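Esterase (Xanthomonas oryzae pv. oryzae, PDB 3H2G) hydrolyses ester bonds in the rice cell wall as a bacterial virulence factor, probably with an alpha/beta-hydrolase-type active site. Local coordinates at residues Y209-W219 and F310-L320; E227-S236 and M278-I287. All coordinates share one frame; numbering follows the deposited sequence.

Contact 1 (Y209-W219 and F310-L320); sequences YALEQTFLDSW and FRQDLARNNLL
Both methyls of Leu-314 lie over one face of the Phe-215 ring, CD1 in a CH-pi contact 3.6 Å from CG of Phe-215; CD2 also meets Leu-211. Phe-310 turns its ring edge to Phe-215 in an offset edge-to-face pair. On the polar flank, Arg-311 NE donates to Glu-212 OE2 at 2.9 Å in a salt bridge. OE2 lies in the guanidinium plane, whereas NE meets the carboxylate on its anti side, somewhat out of its plane, and the two planes stand 68° apart. Leu-216 CD2 sits over the centre of a guanidinium face, and a water joins Arg-311 NH2 to Glu-212 OE2, weakly on the carboxylate side. Beyond the helix end, Asn-318 turns its amide inward with CG beside its own backbone N (chi1 -81°), and OD1 accepts from Glu-212 N at 3.0 Å, in the carbonyl plane. A second water links OD1 to Gln-213 N; thus Asn-318 serves the first turn of helix 211-218 directly and through water. Next to it, Leu-319 N donates to Tyr-209 O at 2.9 Å. The axes of helices 211-218 and 310-316 approach to 8.2 Å at 136°, a splayed antiparallel pair. Helices 231-246 and 296-304 pack against its aromatic side through Ala-238, Ile-239 and Phe-302, whereas Tyr-209 and Leu-319 reach helix 177-192, which follows strand 169-175 of the central sheet.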
# COMPACT_ATOMS: atom_id res chain seq x y z
N TYR A 209 0.90 -9.74 -4.41
CA TYR A 209 2.07 -10.47 -3.92
C TYR A 209 2.78 -11.23 -5.04
O TYR A 209 4.01 -11.31 -5.07
CB TYR A 209 1.65 -11.44 -2.81
CG TYR A 209 0.60 -10.85 -1.89
CD1 TYR A 209 0.82 -9.64 -1.23
CD2 TYR A 209 -0.65 -11.45 -1.77
CE1 TYR A 209 -0.18 -9.04 -0.47
CE2 TYR A 209 -1.67 -10.86 -1.02
CZ TYR A 209 -1.43 -9.65 -0.37
OH TYR A 209 -2.44 -9.03 0.32
N ALA A 210 2.00 -11.80 -5.95
CA ALA A 210 2.55 -12.50 -7.11
C ALA A 210 2.51 -11.42 -8.18
O ALA A 210 1.72 -11.48 -9.13
CB ALA A 210 1.67 -13.69 -7.49
N LEU A 211 3.36 -10.41 -7.99
CA LEU A 211 3.43 -9.24 -8.86
C LEU A 211 3.58 -9.53 -10.34
O LEU A 211 2.77 -9.09 -11.15
CB LEU A 211 4.55 -8.31 -8.39
CG LEU A 211 4.62 -6.94 -9.08
CD1 LEU A 211 3.29 -6.21 -8.90
CD2 LEU A 211 5.76 -6.12 -8.49
N GLU A 212 4.64 -10.25 -10.70
CA GLU A 212 4.87 -10.58 -12.11
C GLU A 212 3.70 -11.34 -12.73
O GLU A 212 3.23 -10.98 -13.82
CB GLU A 212 6.16 -11.40 -12.25
CG GLU A 212 6.38 -11.95 -13.65
CD GLU A 212 7.52 -12.95 -13.72
OE1 GLU A 212 7.83 -13.56 -12.67
OE2 GLU A 212 8.10 -13.13 -14.81
N GLN A 213 3.23 -12.38 -12.05
CA GLN A 213 2.13 -13.18 -12.59
C GLN A 213 0.83 -12.37 -12.69
O GLN A 213 0.01 -12.61 -13.58
CB GLN A 213 1.90 -14.43 -11.73
CG GLN A 213 1.00 -15.46 -12.40
CD GLN A 213 1.57 -15.97 -13.72
OE1 GLN A 213 2.71 -16.44 -13.77
NE2 GLN A 213 0.78 -15.87 -14.78
N THR A 214 0.64 -11.43 -11.77
CA THR A 214 -0.55 -10.59 -11.79
C THR A 214 -0.61 -9.77 -13.08
O THR A 214 -1.68 -9.65 -13.69
CB THR A 214 -0.58 -9.63 -10.57
OG1 THR A 214 -0.84 -10.38 -9.38
CG2 THR A 214 -1.65 -8.57 -10.73
N PHE A 215 0.53 -9.22 -13.49
CA PHE A 215 0.59 -8.43 -14.72
C PHE A 215 0.39 -9.33 -15.93
O PHE A 215 -0.28 -8.94 -16.90
CB PHE A 215 1.93 -7.70 -14.83
CG PHE A 215 1.93 -6.35 -14.17
CD1 PHE A 215 1.99 -6.23 -12.79
CD2 PHE A 215 1.84 -5.19 -14.94
CE1 PHE A 215 1.94 -4.98 -12.18
CE2 PHE A 215 1.80 -3.94 -14.34
CZ PHE A 215 1.85 -3.84 -12.95
N LEU A 216 0.97 -10.52 -15.88
CA LEU A 216 0.82 -11.47 -16.98
C LEU A 216 -0.65 -11.84 -17.15
O LEU A 216 -1.19 -11.82 -18.26
CB LEU A 216 1.64 -12.74 -16.72
CG LEU A 216 3.16 -12.63 -16.80
CD1 LEU A 216 3.81 -13.90 -16.26
CD2 LEU A 216 3.57 -12.40 -18.26
N ASP A 217 -1.31 -12.18 -16.05
CA ASP A 217 -2.71 -12.58 -16.09
C ASP A 217 -3.67 -11.54 -16.65
O ASP A 217 -4.67 -11.89 -17.29
CB ASP A 217 -3.19 -13.02 -14.70
CG ASP A 217 -2.49 -14.27 -14.21
OD1 ASP A 217 -1.84 -14.96 -15.03
OD2 ASP A 217 -2.60 -14.58 -13.01
N SER A 218 -3.38 -10.26 -16.42
CA SER A 218 -4.25 -9.18 -16.90
C SER A 218 -3.69 -8.42 -18.10
O SER A 218 -4.27 -7.42 -18.52
CB SER A 218 -4.49 -8.16 -15.77
OG SER A 218 -5.18 -8.74 -14.68
N TRP A 219 -2.58 -8.90 -18.66
CA TRP A 219 -1.96 -8.20 -19.78
C TRP A 219 -2.85 -7.88 -20.98
O TRP A 219 -2.69 -6.83 -21.61
CB TRP A 219 -0.72 -8.98 -20.26
CG TRP A 219 0.22 -8.14 -21.06
CD1 TRP A 219 0.51 -8.26 -22.39
CD2 TRP A 219 1.00 -7.02 -20.58
NE1 TRP A 219 1.41 -7.29 -22.77
CE2 TRP A 219 1.72 -6.52 -21.68
CE3 TRP A 219 1.14 -6.41 -19.33
CZ2 TRP A 219 2.59 -5.42 -21.57
CZ3 TRP A 219 2.00 -5.32 -19.22
CH2 TRP A 219 2.71 -4.84 -20.34
N PHE A 310 11.09 -5.38 -18.18
CA PHE A 310 10.06 -4.88 -17.27
C PHE A 310 9.55 -6.07 -16.46
O PHE A 310 9.36 -5.97 -15.25
CB PHE A 310 8.91 -4.24 -18.05
CG PHE A 310 7.72 -3.89 -17.20
CD1 PHE A 310 7.87 -3.11 -16.05
CD2 PHE A 310 6.45 -4.36 -17.53
CE1 PHE A 310 6.76 -2.80 -15.25
CE2 PHE A 310 5.35 -4.06 -16.74
CZ PHE A 310 5.50 -3.28 -15.60
N ARG A 311 9.35 -7.19 -17.13
CA ARG A 311 8.88 -8.41 -16.48
C ARG A 311 9.88 -8.84 -15.40
O ARG A 311 9.49 -9.23 -14.30
CB ARG A 311 8.71 -9.52 -17.51
CG ARG A 311 8.11 -10.80 -16.97
CD ARG A 311 7.70 -11.70 -18.11
NE ARG A 311 7.40 -13.06 -17.66
CZ ARG A 311 6.95 -14.02 -18.45
NH1 ARG A 311 6.75 -13.77 -19.74
NH2 ARG A 311 6.74 -15.24 -17.97
N GLN A 312 11.17 -8.76 -15.73
CA GLN A 312 12.23 -9.12 -14.78
C GLN A 312 12.18 -8.23 -13.54
O GLN A 312 12.37 -8.70 -12.42
CB GLN A 312 13.61 -8.97 -15.44
CG GLN A 312 13.97 -10.06 -16.44
CD GLN A 312 14.39 -11.36 -15.78
OE1 GLN A 312 15.15 -11.35 -14.81
NE2 GLN A 312 13.91 -12.48 -16.30
N ASP A 313 11.92 -6.94 -13.75
CA ASP A 313 11.85 -6.01 -12.63
C ASP A 313 10.64 -6.32 -11.75
O ASP A 313 10.70 -6.17 -10.53
CB ASP A 313 11.79 -4.57 -13.14
CG ASP A 313 13.08 -4.13 -13.81
OD1 ASP A 313 14.11 -4.82 -13.66
OD2 ASP A 313 13.07 -3.08 -14.49
N LEU A 314 9.55 -6.76 -12.36
CA LEU A 314 8.36 -7.12 -11.58
C LEU A 314 8.68 -8.36 -10.75
O LEU A 314 8.30 -8.45 -9.58
CB LEU A 314 7.18 -7.42 -12.51
CG LEU A 314 6.56 -6.26 -13.29
CD1 LEU A 314 5.47 -6.80 -14.20
CD2 LEU A 314 5.98 -5.22 -12.32
N ALA A 315 9.39 -9.31 -11.35
CA ALA A 315 9.75 -10.54 -10.66
C ALA A 315 10.63 -10.28 -9.45
O ALA A 315 10.51 -10.95 -8.43
CB ALA A 315 10.45 -11.50 -11.63
N ARG A 316 11.53 -9.30 -9.55
CA ARG A 316 12.41 -8.98 -8.43
C ARG A 316 11.59 -8.48 -7.26
O ARG A 316 12.05 -8.47 -6.12
CB ARG A 316 13.42 -7.90 -8.82
CG ARG A 316 14.39 -8.28 -9.92
CD ARG A 316 15.45 -7.22 -10.08
NE ARG A 316 16.28 -7.42 -11.27
CZ ARG A 316 17.33 -6.67 -11.58
NH1 ARG A 316 17.69 -5.66 -10.79
NH2 ARG A 316 18.03 -6.91 -12.68
N ASN A 317 10.36 -8.05 -7.55
CA ASN A 317 9.50 -7.54 -6.50
C ASN A 317 8.34 -8.46 -6.13
O ASN A 317 7.34 -8.02 -5.56
CB ASN A 317 9.04 -6.14 -6.88
CG ASN A 317 10.19 -5.13 -6.80
OD1 ASN A 317 10.60 -4.74 -5.70
ND2 ASN A 317 10.72 -4.74 -7.94
N ASN A 318 8.49 -9.75 -6.44
CA ASN A 318 7.49 -10.73 -6.05
C ASN A 318 7.72 -10.89 -4.55
O ASN A 318 8.82 -10.66 -4.07
CB ASN A 318 7.73 -12.10 -6.70
CG ASN A 318 7.23 -12.17 -8.12
OD1 ASN A 318 6.26 -11.51 -8.48
ND2 ASN A 318 7.88 -13.00 -8.93
N LEU A 319 6.68 -11.30 -3.83
CA LEU A 319 6.78 -11.51 -2.38
C LEU A 319 6.31 -12.92 -2.06
O LEU A 319 5.52 -13.13 -1.14
CB LEU A 319 5.91 -10.48 -1.65
CG LEU A 319 6.42 -9.04 -1.74
CD1 LEU A 319 5.36 -8.06 -1.24
CD2 LEU A 319 7.70 -8.93 -0.93
N LEU A 320 6.83 -13.89 -2.80
CA LEU A 320 6.42 -15.28 -2.65
C LEU A 320 7.44 -16.24 -2.03
O LEU A 320 7.07 -17.12 -1.25
CB LEU A 320 6.01 -15.83 -4.02
CG LEU A 320 5.00 -15.02 -4.84
CD1 LEU A 320 4.89 -15.61 -6.24
CD2 LEU A 320 3.65 -15.03 -4.13
O HOH W 1 7.32 -15.87 -15.12
O HOH W 2 6.10 -15.18 -10.78
O HOH W 3 4.41 -13.43 -9.62

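Contact 2 (E227-S236 and M278-I287); sequences ENTFGILLGS and MFLNDTLPSI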
# COMPACT_ATOMS: atom_id res chain seq x y z
N GLU A 227 -12.62 -7.41 -16.30
CA GLU A 227 -11.80 -6.42 -16.99
C GLU A 227 -10.89 -5.65 -16.04
O GLU A 227 -11.32 -5.19 -14.98
CB GLU A 227 -12.70 -5.43 -17.73
CG GLU A 227 -11.96 -4.26 -18.37
CD GLU A 227 -12.90 -3.25 -18.99
OE1 GLU A 227 -13.44 -3.53 -20.08
OE2 GLU A 227 -13.10 -2.18 -18.38
N ASN A 228 -9.62 -5.52 -16.42
CA ASN A 228 -8.64 -4.79 -15.63
C ASN A 228 -8.70 -3.35 -16.12
O ASN A 228 -7.76 -2.83 -16.72
CB ASN A 228 -7.24 -5.37 -15.83
CG ASN A 228 -6.18 -4.62 -15.07
OD1 ASN A 228 -6.41 -4.18 -13.94
ND2 ASN A 228 -5.01 -4.47 -15.68
N THR A 229 -9.83 -2.72 -15.83
CA THR A 229 -10.15 -1.36 -16.24
C THR A 229 -9.09 -0.29 -16.02
O THR A 229 -8.91 0.60 -16.86
CB THR A 229 -11.45 -0.93 -15.54
OG1 THR A 229 -12.44 -1.95 -15.73
CG2 THR A 229 -11.97 0.39 -16.11
N PHE A 230 -8.37 -0.37 -14.91
CA PHE A 230 -7.34 0.63 -14.61
C PHE A 230 -5.95 0.18 -15.04
O PHE A 230 -4.95 0.78 -14.65
CB PHE A 230 -7.35 0.92 -13.10
CG PHE A 230 -8.73 1.04 -12.51
CD1 PHE A 230 -9.66 1.92 -13.06
CD2 PHE A 230 -9.10 0.27 -11.41
CE1 PHE A 230 -10.95 2.02 -12.53
CE2 PHE A 230 -10.38 0.37 -10.87
CZ PHE A 230 -11.31 1.24 -11.43
N GLY A 231 -5.90 -0.86 -15.87
CA GLY A 231 -4.63 -1.40 -16.34
C GLY A 231 -3.67 -0.46 -17.05
O GLY A 231 -2.46 -0.55 -16.84
N ILE A 232 -4.18 0.42 -17.89
CA ILE A 232 -3.30 1.35 -18.60
C ILE A 232 -2.62 2.30 -17.62
O ILE A 232 -1.43 2.59 -17.75
CB ILE A 232 -4.07 2.13 -19.68
CG1 ILE A 232 -4.51 1.17 -20.78
CG2 ILE A 232 -3.20 3.25 -20.25
CD1 ILE A 232 -5.20 1.83 -21.94
N LEU A 233 -3.38 2.78 -16.64
CA LEU A 233 -2.84 3.70 -15.64
C LEU A 233 -1.85 3.00 -14.70
O LEU A 233 -0.72 3.46 -14.52
CB LEU A 233 -3.98 4.31 -14.82
CG LEU A 233 -4.96 5.23 -15.57
CD1 LEU A 233 -6.14 5.56 -14.67
CD2 LEU A 233 -4.24 6.50 -16.02
N LEU A 234 -2.28 1.89 -14.11
CA LEU A 234 -1.42 1.14 -13.19
C LEU A 234 -0.21 0.53 -13.90
O LEU A 234 0.90 0.52 -13.36
CB LEU A 234 -2.24 0.05 -12.49
CG LEU A 234 -3.42 0.57 -11.67
CD1 LEU A 234 -4.24 -0.59 -11.12
CD2 LEU A 234 -2.91 1.44 -10.53
N GLY A 235 -0.43 0.02 -15.10
CA GLY A 235 0.66 -0.56 -15.86
C GLY A 235 1.69 0.49 -16.22
O GLY A 235 2.90 0.25 -16.15
N SER A 236 1.22 1.67 -16.62
CA SER A 236 2.13 2.76 -16.97
C SER A 236 2.93 3.22 -15.76
O SER A 236 4.13 3.47 -15.86
CB SER A 236 1.34 3.93 -17.57
OG SER A 236 0.74 3.55 -18.80
N MET A 278 -7.18 11.33 -13.75
CA MET A 278 -6.74 10.75 -15.01
C MET A 278 -7.78 9.81 -15.61
O MET A 278 -8.03 9.84 -16.81
CB MET A 278 -5.43 10.00 -14.83
CG MET A 278 -4.22 10.88 -14.63
SD MET A 278 -2.71 9.90 -14.58
CE MET A 278 -2.12 10.25 -12.92
N PHE A 279 -8.38 8.97 -14.77
CA PHE A 279 -9.37 8.03 -15.26
C PHE A 279 -10.68 8.68 -15.69
O PHE A 279 -11.27 8.29 -16.70
CB PHE A 279 -9.67 6.96 -14.21
CG PHE A 279 -10.58 5.88 -14.70
CD1 PHE A 279 -10.18 5.04 -15.73
CD2 PHE A 279 -11.86 5.74 -14.18
CE1 PHE A 279 -11.04 4.06 -16.23
CE2 PHE A 279 -12.73 4.77 -14.67
CZ PHE A 279 -12.32 3.93 -15.70
N LEU A 280 -11.14 9.66 -14.93
CA LEU A 280 -12.40 10.33 -15.26
C LEU A 280 -12.28 11.22 -16.50
O LEU A 280 -13.24 11.34 -17.27
CB LEU A 280 -12.89 11.17 -14.07
CG LEU A 280 -14.17 11.99 -14.28
CD1 LEU A 280 -15.33 11.06 -14.58
CD2 LEU A 280 -14.47 12.82 -13.03
N ASN A 281 -11.12 11.82 -16.70
CA ASN A 281 -10.93 12.71 -17.83
C ASN A 281 -10.15 12.16 -19.02
O ASN A 281 -9.67 12.91 -19.86
CB ASN A 281 -10.33 14.03 -17.35
CG ASN A 281 -11.24 14.73 -16.35
OD1 ASN A 281 -12.40 15.04 -16.67
ND2 ASN A 281 -10.74 14.98 -15.15
N ASP A 282 -10.03 10.84 -19.08
CA ASP A 282 -9.34 10.16 -20.17
C ASP A 282 -7.96 10.71 -20.49
O ASP A 282 -7.64 10.94 -21.66
CB ASP A 282 -10.19 10.21 -21.44
CG ASP A 282 -11.63 9.81 -21.20
OD1 ASP A 282 -11.86 8.76 -20.56
OD2 ASP A 282 -12.53 10.54 -21.67
N THR A 283 -7.13 10.94 -19.48
CA THR A 283 -5.79 11.46 -19.75
C THR A 283 -5.03 10.48 -20.63
O THR A 283 -4.27 10.88 -21.51
CB THR A 283 -5.02 11.70 -18.44
OG1 THR A 283 -4.86 10.46 -17.74
CG2 THR A 283 -5.77 12.68 -17.57
N LEU A 284 -5.25 9.19 -20.38
CA LEU A 284 -4.63 8.13 -21.17
C LEU A 284 -5.77 7.32 -21.77
O LEU A 284 -6.90 7.37 -21.28
CB LEU A 284 -3.75 7.24 -20.28
CG LEU A 284 -2.54 7.90 -19.61
CD1 LEU A 284 -1.75 6.84 -18.85
CD2 LEU A 284 -1.67 8.57 -20.66
N PRO A 285 -5.49 6.55 -22.83
CA PRO A 285 -6.58 5.76 -23.43
C PRO A 285 -7.15 4.71 -22.49
O PRO A 285 -6.51 4.31 -21.51
CB PRO A 285 -5.92 5.15 -24.66
CG PRO A 285 -4.47 5.06 -24.28
CD PRO A 285 -4.23 6.37 -23.57
N SER A 286 -8.38 4.28 -22.77
CA SER A 286 -9.03 3.26 -21.96
C SER A 286 -8.43 1.89 -22.31
O SER A 286 -7.80 1.73 -23.36
CB SER A 286 -10.54 3.28 -22.20
OG SER A 286 -10.84 3.36 -23.58
N ILE A 287 -8.64 0.92 -21.43
CA ILE A 287 -8.09 -0.42 -21.59
C ILE A 287 -8.40 -1.11 -22.93
O ILE A 287 -7.61 -1.92 -23.41
CB ILE A 287 -8.56 -1.34 -20.43
CG1 ILE A 287 -7.69 -2.59 -20.38
CG2 ILE A 287 -10.03 -1.67 -20.59
CD1 ILE A 287 -6.24 -2.31 -20.03
O HOH W 4 -10.05 1.68 -19.06
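A chi1 of -175° sets CG of Phe-279 opposite its backbone N, and one of -42° keeps CG of Phe-230 beside its own; with these torsions the two rings meet in a T-shaped pair. Phe-230 supplies the edge and Phe-279 the face, the centroids lie 5.2 Å apart, and the planes are 87° from each other. CE1 of Phe-230 stands 3.9 Å from CE2 of Phe-279, displaced toward the rim of the ring it approaches. Thr-229 CG2 comes obliquely to the same ring, 3.6 Å from Phe-279 CZ.

Leu-233 enters between helix 278-280 and the chain that follows it. Its CD1 methyl faces Phe-279 CB at 3.8 Å, and CD2 is shared by Met-278 CB and Leu-284 CD1. The preceding residue, Ile-232, places CG2 4.0 Å from Leu-284 CB and crosses Ile-287 obliquely.

The arrangement joins the N-terminal turn of a helix, led in by a type I beta turn from Asn-228 to Gly-231, to the segment leaving another helix. Both belong to the largely helical region inserted between strands 198-205 and 328-332, neighbours in the central sheet of an alpha/beta-hydrolase fold.

No direct hydrogen bond crosses here. Instead, one water donates to Thr-229 O at 2.7 Å and accepts from Ile-287 N. Ile-287 CG2 presses against the carboxylate end of Glu-227, 3.6 Å from CD, and that carboxylate is held by Thr-229 OG1, which donates to the anti lone pair of OE2. Farther along the helix, Ser-236 OG donates back to Ile-232 O and also bonds Tyr-293 OH, whose side chain touches Ile-232, Leu-284 and Pro-285.

In the fold
Contact 2 is nested within the chain loop closed by contact 1, and their centres lie about 19 Å apart. Helices 211-218 and 231-246 are consecutive in the chain and bring the two contacts together directly: Phe-215 CE2 packs 3.9 Å from Gly-235 CA, and Ser-218 CB lies 3.7 Å from Asn-228 ND2. One side chain of each contact lies near the probable active site without touching it. In contact 1 the side chain of Tyr-209 lies near the likely nucleophile elbow around Ser-176; in contact 2 Phe-230 lies near the putative triad of Ser-176, His-377 and Asp-336. Both are consistent with a helical insertion close to the presumed catalytic centre.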